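Phospholipase C-beta (PLC-beta) (Sepia officinalis, PDB 3QR0) belongs to the phospholipase C-beta family and joins a PH domain, EF-hand-like modules, a TIM-barrel-type X/Y domain that holds a calcium ion, and a C2 domain. Local coordinates at residues A[546-549]-A[550-554]; A[583-586]-A[587-591]. One frame throughout, in Å; residues are numbered along the deposited sequence.

Contact 1. Residues A[546-549]-A[550-554]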
ATOM      1  N   GLU A 546     -15.171   6.538 -17.140  1.00 22.14           N
ATOM      2  CA  GLU A 546     -14.068   7.456 -17.402  1.00 22.70           C
ATOM      3  C   GLU A 546     -14.340   8.352 -18.608  1.00 23.24           C
ATOM      4  O   GLU A 546     -13.969   9.514 -18.595  1.00 23.27           O
ATOM      5  CB  GLU A 546     -12.729   6.717 -17.561  1.00 22.94           C
ATOM      6  CG  GLU A 546     -12.570   5.902 -18.821  1.00 24.58           C
ATOM      7  CD  GLU A 546     -11.221   5.194 -18.883  1.00 25.23           C
ATOM      8  OE1 GLU A 546     -11.163   4.001 -18.531  1.00 24.80           O
ATOM      9  OE2 GLU A 546     -10.216   5.827 -19.277  1.00 26.57           O
ATOM     10  N   THR A 547     -15.005   7.819 -19.629  1.00 23.90           N
ATOM     11  CA  THR A 547     -15.355   8.593 -20.820  1.00 24.73           C
ATOM     12  C   THR A 547     -16.215   9.817 -20.475  1.00 24.86           C
ATOM     13  O   THR A 547     -15.983  10.901 -21.007  1.00 25.00           O
ATOM     14  CB  THR A 547     -16.095   7.721 -21.854  1.00 25.11           C
ATOM     15  OG1 THR A 547     -15.356   6.512 -22.069  1.00 26.67           O
ATOM     16  CG2 THR A 547     -16.250   8.459 -23.179  1.00 26.41           C
ATOM     17  N   GLN A 548     -17.190   9.652 -19.577  1.00 24.67           N
ATOM     18  CA  GLN A 548     -18.046  10.779 -19.182  1.00 24.83           C
ATOM     19  C   GLN A 548     -17.244  11.803 -18.393  1.00 24.55           C
ATOM     20  O   GLN A 548     -17.319  12.998 -18.670  1.00 24.72           O
ATOM     21  CB  GLN A 548     -19.253  10.323 -18.355  1.00 25.03           C
ATOM     22  CG  GLN A 548     -20.204  11.470 -17.948  1.00 24.92           C
ATOM     23  CD  GLN A 548     -21.445  10.991 -17.201  1.00 25.66           C
ATOM     24  OE1 GLN A 548     -21.386  10.040 -16.429  1.00 25.00           O
ATOM     25  NE2 GLN A 548     -22.573  11.665 -17.425  1.00 25.92           N
ATOM     26  N   ALA A 549     -16.483  11.321 -17.415  1.00 24.02           N
ATOM     27  CA  ALA A 549     -15.678  12.180 -16.550  1.00 23.88           C
ATOM     28  C   ALA A 549     -14.642  12.975 -17.345  1.00 24.18           C
ATOM     29  O   ALA A 549     -14.383  14.129 -17.027  1.00 24.43           O
ATOM     30  CB  ALA A 549     -15.000  11.358 -15.466  1.00 22.92           C
ATOM     31  N   LEU A 550     -14.064  12.355 -18.376  1.00 24.63           N
ATOM     32  CA  LEU A 550     -13.115  13.036 -19.267  1.00 25.25           C
ATOM     33  C   LEU A 550     -13.767  14.164 -20.063  1.00 26.25           C
ATOM     34  O   LEU A 550     -13.170  15.224 -20.235  1.00 26.14           O
ATOM     35  CB  LEU A 550     -12.464  12.040 -20.233  1.00 25.54           C
ATOM     36  CG  LEU A 550     -11.413  11.113 -19.626  1.00 25.61           C
ATOM     37  CD1 LEU A 550     -11.066   9.966 -20.578  1.00 26.43           C
ATOM     38  CD2 LEU A 550     -10.164  11.912 -19.253  1.00 25.80           C
ATOM     39  N   ASN A 551     -14.986  13.940 -20.550  1.00 26.85           N
ATOM     40  CA  ASN A 551     -15.739  15.006 -21.220  1.00 28.12           C
ATOM     41  C   ASN A 551     -16.010  16.202 -20.296  1.00 28.48           C
ATOM     42  O   ASN A 551     -15.877  17.351 -20.714  1.00 28.94           O
ATOM     43  CB  ASN A 551     -17.050  14.468 -21.807  1.00 28.60           C
ATOM     44  CG  ASN A 551     -16.823  13.590 -23.029  1.00 30.09           C
ATOM     45  OD1 ASN A 551     -15.826  13.743 -23.737  1.00 31.00           O
ATOM     46  ND2 ASN A 551     -17.746  12.658 -23.278  1.00 30.40           N
ATOM     47  N   LYS A 552     -16.375  15.936 -19.043  1.00 28.20           N
ATOM     48  CA  LYS A 552     -16.622  17.017 -18.084  1.00 28.48           C
ATOM     49  C   LYS A 552     -15.316  17.746 -17.742  1.00 28.36           C
ATOM     50  O   LYS A 552     -15.279  18.975 -17.684  1.00 28.60           O
ATOM     51  CB  LYS A 552     -17.268  16.483 -16.797  1.00 28.14           C
ATOM     52  CG  LYS A 552     -18.543  15.653 -16.985  1.00 28.61           C
ATOM     53  CD  LYS A 552     -19.519  16.239 -17.998  1.00 29.74           C
ATOM     54  CE  LYS A 552     -20.740  15.348 -18.146  1.00 29.81           C
ATOM     55  NZ  LYS A 552     -21.689  15.837 -19.185  1.00 31.89           N
ATOM     56  N   LEU A 553     -14.256  16.971 -17.521  1.00 27.97           N
ATOM     57  CA  LEU A 553     -12.943  17.499 -17.179  1.00 28.23           C
ATOM     58  C   LEU A 553     -12.404  18.410 -18.288  1.00 28.95           C
ATOM     59  O   LEU A 553     -11.847  19.477 -18.018  1.00 28.98           O
ATOM     60  CB  LEU A 553     -11.974  16.338 -16.926  1.00 27.79           C
ATOM     61  CG  LEU A 553     -10.583  16.636 -16.378  1.00 28.30           C
ATOM     62  CD1 LEU A 553     -10.664  17.413 -15.066  1.00 28.13           C
ATOM     63  CD2 LEU A 553      -9.806  15.329 -16.192  1.00 27.68           C
ATOM     64  N   LYS A 554     -12.580  17.981 -19.532  1.00 29.14           N
ATOM     65  CA  LYS A 554     -12.123  18.754 -20.686  1.00 29.96           C
ATOM     66  C   LYS A 554     -13.029  19.948 -21.029  1.00 30.34           C
ATOM     67  O   LYS A 554     -12.554  20.934 -21.590  1.00 30.96           O
ATOM     68  CB  LYS A 554     -11.952  17.829 -21.900  1.00 30.18           C
ATOM     69  CG  LYS A 554     -10.802  16.831 -21.721  1.00 30.18           C
ATOM     70  CD  LYS A 554     -10.445  16.097 -23.004  1.00 31.35           C
ATOM     71  CE  LYS A 554     -11.543  15.162 -23.460  1.00 32.39           C
ATOM     72  NZ  LYS A 554     -11.186  14.471 -24.733  1.00 33.04           N
TER
HETATM   73  O   HOH W   1     -22.949  13.513 -19.937  1.00 21.46           O

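Contact 2. Residues A[583-586]-A[587-591]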
ATOM      1  N   TYR A 583      -6.666   3.297 -15.613  1.00 22.40           N
ATOM      2  CA  TYR A 583      -6.172   4.669 -15.753  1.00 22.54           C
ATOM      3  C   TYR A 583      -5.336   5.057 -14.533  1.00 22.07           C
ATOM      4  O   TYR A 583      -5.477   4.473 -13.458  1.00 21.67           O
ATOM      5  CB  TYR A 583      -7.315   5.672 -15.919  1.00 23.11           C
ATOM      6  CG  TYR A 583      -8.493   5.463 -14.992  1.00 23.23           C
ATOM      7  CD1 TYR A 583      -9.727   5.077 -15.496  1.00 24.81           C
ATOM      8  CD2 TYR A 583      -8.380   5.656 -13.613  1.00 24.04           C
ATOM      9  CE1 TYR A 583     -10.816   4.881 -14.658  1.00 24.76           C
ATOM     10  CE2 TYR A 583      -9.471   5.452 -12.768  1.00 23.50           C
ATOM     11  CZ  TYR A 583     -10.683   5.066 -13.304  1.00 24.70           C
ATOM     12  OH  TYR A 583     -11.777   4.864 -12.490  1.00 25.63           O
ATOM     13  N   VAL A 584      -4.476   6.053 -14.709  1.00 21.87           N
ATOM     14  CA  VAL A 584      -3.721   6.617 -13.600  1.00 21.67           C
ATOM     15  C   VAL A 584      -4.668   7.501 -12.784  1.00 21.20           C
ATOM     16  O   VAL A 584      -5.284   8.416 -13.332  1.00 21.59           O
ATOM     17  CB  VAL A 584      -2.514   7.434 -14.101  1.00 22.00           C
ATOM     18  CG1 VAL A 584      -1.806   8.106 -12.941  1.00 22.16           C
ATOM     19  CG2 VAL A 584      -1.552   6.527 -14.865  1.00 22.24           C
ATOM     20  N   PRO A 585      -4.808   7.214 -11.477  1.00 20.29           N
ATOM     21  CA  PRO A 585      -5.846   7.867 -10.677  1.00 20.36           C
ATOM     22  C   PRO A 585      -5.663   9.378 -10.477  1.00 20.35           C
ATOM     23  O   PRO A 585      -6.656  10.087 -10.322  1.00 20.28           O
ATOM     24  CB  PRO A 585      -5.790   7.120  -9.342  1.00 19.95           C
ATOM     25  CG  PRO A 585      -4.421   6.538  -9.288  1.00 20.02           C
ATOM     26  CD  PRO A 585      -4.049   6.225 -10.691  1.00 20.05           C
ATOM     27  N   GLN A 586      -4.418   9.862 -10.495  1.00 20.55           N
ATOM     28  CA  GLN A 586      -4.140  11.298 -10.424  1.00 20.92           C
ATOM     29  C   GLN A 586      -4.968  12.107 -11.431  1.00 21.40           C
ATOM     30  O   GLN A 586      -5.349  13.236 -11.143  1.00 21.28           O
ATOM     31  CB  GLN A 586      -2.646  11.592 -10.644  1.00 21.28           C
ATOM     32  CG  GLN A 586      -1.768  11.460  -9.390  1.00 21.58           C
ATOM     33  CD  GLN A 586      -1.398  10.027  -9.037  1.00 22.48           C
ATOM     34  OE1 GLN A 586      -1.728   9.078  -9.760  1.00 21.77           O
ATOM     35  NE2 GLN A 586      -0.704   9.863  -7.911  1.00 22.60           N
ATOM     36  N   ILE A 587      -5.242  11.535 -12.608  1.00 21.57           N
ATOM     37  CA  ILE A 587      -6.042  12.231 -13.624  1.00 22.06           C
ATOM     38  C   ILE A 587      -7.319  12.798 -12.999  1.00 22.18           C
ATOM     39  O   ILE A 587      -7.701  13.937 -13.267  1.00 22.51           O
ATOM     40  CB  ILE A 587      -6.431  11.303 -14.807  1.00 22.24           C
ATOM     41  CG1 ILE A 587      -5.193  10.921 -15.627  1.00 23.06           C
ATOM     42  CG2 ILE A 587      -7.452  12.002 -15.723  1.00 22.10           C
ATOM     43  CD1 ILE A 587      -5.430   9.769 -16.601  1.00 23.92           C
ATOM     44  N   TYR A 588      -7.965  11.991 -12.157  1.00 21.72           N
ATOM     45  CA  TYR A 588      -9.246  12.349 -11.562  1.00 21.44           C
ATOM     46  C   TYR A 588      -9.104  12.952 -10.162  1.00 21.27           C
ATOM     47  O   TYR A 588      -9.894  13.822  -9.787  1.00 21.24           O
ATOM     48  CB  TYR A 588     -10.184  11.134 -11.598  1.00 21.45           C
ATOM     49  CG  TYR A 588     -10.342  10.648 -13.025  1.00 21.51           C
ATOM     50  CD1 TYR A 588     -11.146  11.338 -13.922  1.00 22.14           C
ATOM     51  CD2 TYR A 588      -9.622   9.555 -13.498  1.00 21.36           C
ATOM     52  CE1 TYR A 588     -11.267  10.932 -15.238  1.00 22.67           C
ATOM     53  CE2 TYR A 588      -9.736   9.143 -14.815  1.00 21.90           C
ATOM     54  CZ  TYR A 588     -10.562   9.839 -15.677  1.00 22.14           C
ATOM     55  OH  TYR A 588     -10.685   9.444 -16.984  1.00 23.52           O
ATOM     56  N   TRP A 589      -8.098  12.520  -9.402  1.00 20.89           N
ATOM     57  CA  TRP A 589      -7.797  13.166  -8.117  1.00 21.15           C
ATOM     58  C   TRP A 589      -7.444  14.644  -8.300  1.00 21.62           C
ATOM     59  O   TRP A 589      -7.694  15.457  -7.400  1.00 21.86           O
ATOM     60  CB  TRP A 589      -6.645  12.476  -7.383  1.00 20.80           C
ATOM     61  CG  TRP A 589      -6.958  11.126  -6.848  1.00 20.32           C
ATOM     62  CD1 TRP A 589      -8.177  10.653  -6.448  1.00 20.78           C
ATOM     63  CD2 TRP A 589      -6.023  10.076  -6.608  1.00 21.48           C
ATOM     64  NE1 TRP A 589      -8.060   9.361  -5.993  1.00 20.09           N
ATOM     65  CE2 TRP A 589      -6.747   8.983  -6.077  1.00 20.73           C
ATOM     66  CE3 TRP A 589      -4.645   9.947  -6.791  1.00 21.59           C
ATOM     67  CZ2 TRP A 589      -6.138   7.786  -5.732  1.00 21.32           C
ATOM     68  CZ3 TRP A 589      -4.040   8.751  -6.446  1.00 21.88           C
ATOM     69  CH2 TRP A 589      -4.786   7.691  -5.921  1.00 21.87           C
ATOM     70  N   ASN A 590      -6.869  14.984  -9.457  1.00 21.81           N
ATOM     71  CA  ASN A 590      -6.545  16.379  -9.791  1.00 22.41           C
ATOM     72  C   ASN A 590      -7.785  17.274  -9.898  1.00 22.65           C
ATOM     73  O   ASN A 590      -7.686  18.480  -9.707  1.00 23.27           O
ATOM     74  CB  ASN A 590      -5.762  16.468 -11.110  1.00 22.49           C
ATOM     75  CG  ASN A 590      -4.366  15.869 -11.019  1.00 22.86           C
ATOM     76  OD1 ASN A 590      -3.756  15.811  -9.945  1.00 23.69           O
ATOM     77  ND2 ASN A 590      -3.850  15.416 -12.162  1.00 22.59           N
ATOM     78  N   ALA A 591      -8.936  16.682 -10.217  1.00 22.67           N
ATOM     79  CA  ALA A 591     -10.213  17.404 -10.265  1.00 23.07           C
ATOM     80  C   ALA A 591     -11.006  17.277  -8.953  1.00 23.11           C
ATOM     81  O   ALA A 591     -12.155  17.723  -8.869  1.00 23.44           O
ATOM     82  CB  ALA A 591     -11.051  16.902 -11.429  1.00 23.38           C
TER

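Contact 1. Residues A[546-549]-A[550-554]
Lys552 and Gln548, one helical turn apart, lean together over the outside of the helix 546-555. From its CB, 3.7 Å from the carbonyl oxygen O of Ala549, the lysine runs back along the turn: its CG settles 3.4 Å from O of Gln548, the same oxygen that accepts the hydrogen bond from N of Lys552. A bend at the second torsion (chi2 -43°) then carries the chain outward; CD of Lys552 is still 4.0 Å from O of Gln548, and CE passes across the glutamine at a slant, 3.9 Å from CG of Gln548. At the tip, NZ of Lys552 donates to a water at 2.7 Å, and NE2 of Gln548 donates to the same water, bridging the two ends. The glutamine chain itself is extended, and its OE1 turns to a bound glycerol. This is an i to i+4 pairing on an alpha-helix that follows strand 540-545 in the Y part of the TIM-barrel-type domain. Backbone bonds of the same spacing run beneath it, among them N of Leu553 to O of Ala549 at 2.9 Å. Along another side of the helix, Leu550 folds back over the preceding turn, its CG 3.2 Å from O of Glu546. The carboxylate of Glu546 forms a salt bridge with Arg577, while OG1 of Thr547 is hydrogen-bonded to OD2 of Asp500 and ND2 of Asn551 to OE2 of Glu497.

Contact 2. Residues A[583-586]-A[587-591]
Pro585 presses its ring against one face of the Trp589 indole. CB of Pro585 stands 3.6 Å from the centroid of the six-membered ring, only 9° off the ring normal, a CH-pi contact; CG reaches CH2 of Trp589 at 3.6 Å as well. The two side chains lie side by side and point the same way. Gln586, bent at its second torsion (chi2 80°), brings its amide to the rim of the same indole, where NE2 lies at the edge in the ring plane, 3.8 Å from CZ3 of Trp589. A second fit involves the two tyrosines. The edge of Tyr588, led by CE2, points into the face of Tyr583 in a T-shaped stack, with the planes at 66° and the centroids 5.0 Å apart. Ile587 fills in between Val584 and Tyr588: its CD1 lies 3.5 Å from O of Val584, and its CG2 rests over the centre of the Tyr588 ring. The backbone beneath is the first turn of a short helix. O of Val584 accepts from N of Ile587, and O of Pro585 accepts from two amides, a nearly straight bond from N of Trp589 and a more bent one from N of Tyr588. Strand 595-596 meets this buried surface through Val596, which touches Tyr583, Pro585, Tyr588 and Trp589; helix 605-613 packs on Pro585, Gln586 and Trp589, while Tyr583 and Tyr588 reach helix 546-555.

Overall arrangement
Contact 1 comes first along the chain, on helix 546-555, and contact 2 follows beyond strand 569-572, in the loop and short helix that lead to strand 595-596. Both belong to the Y half of the TIM-barrel-type domain, where strands 540-545, 569-572 and 595-596 are consecutive members of one parallel sheet. The two centres are about 11 Å apart, and the segments touch directly: the hydroxyl OH of Tyr588 lies 3.2 Å from CG of Leu550, and CB of Ala591 is 3.7 Å from CD1 of Leu553. Two successive connections between barrel strands are thereby packed against each other, with contact 2 the more deeply buried.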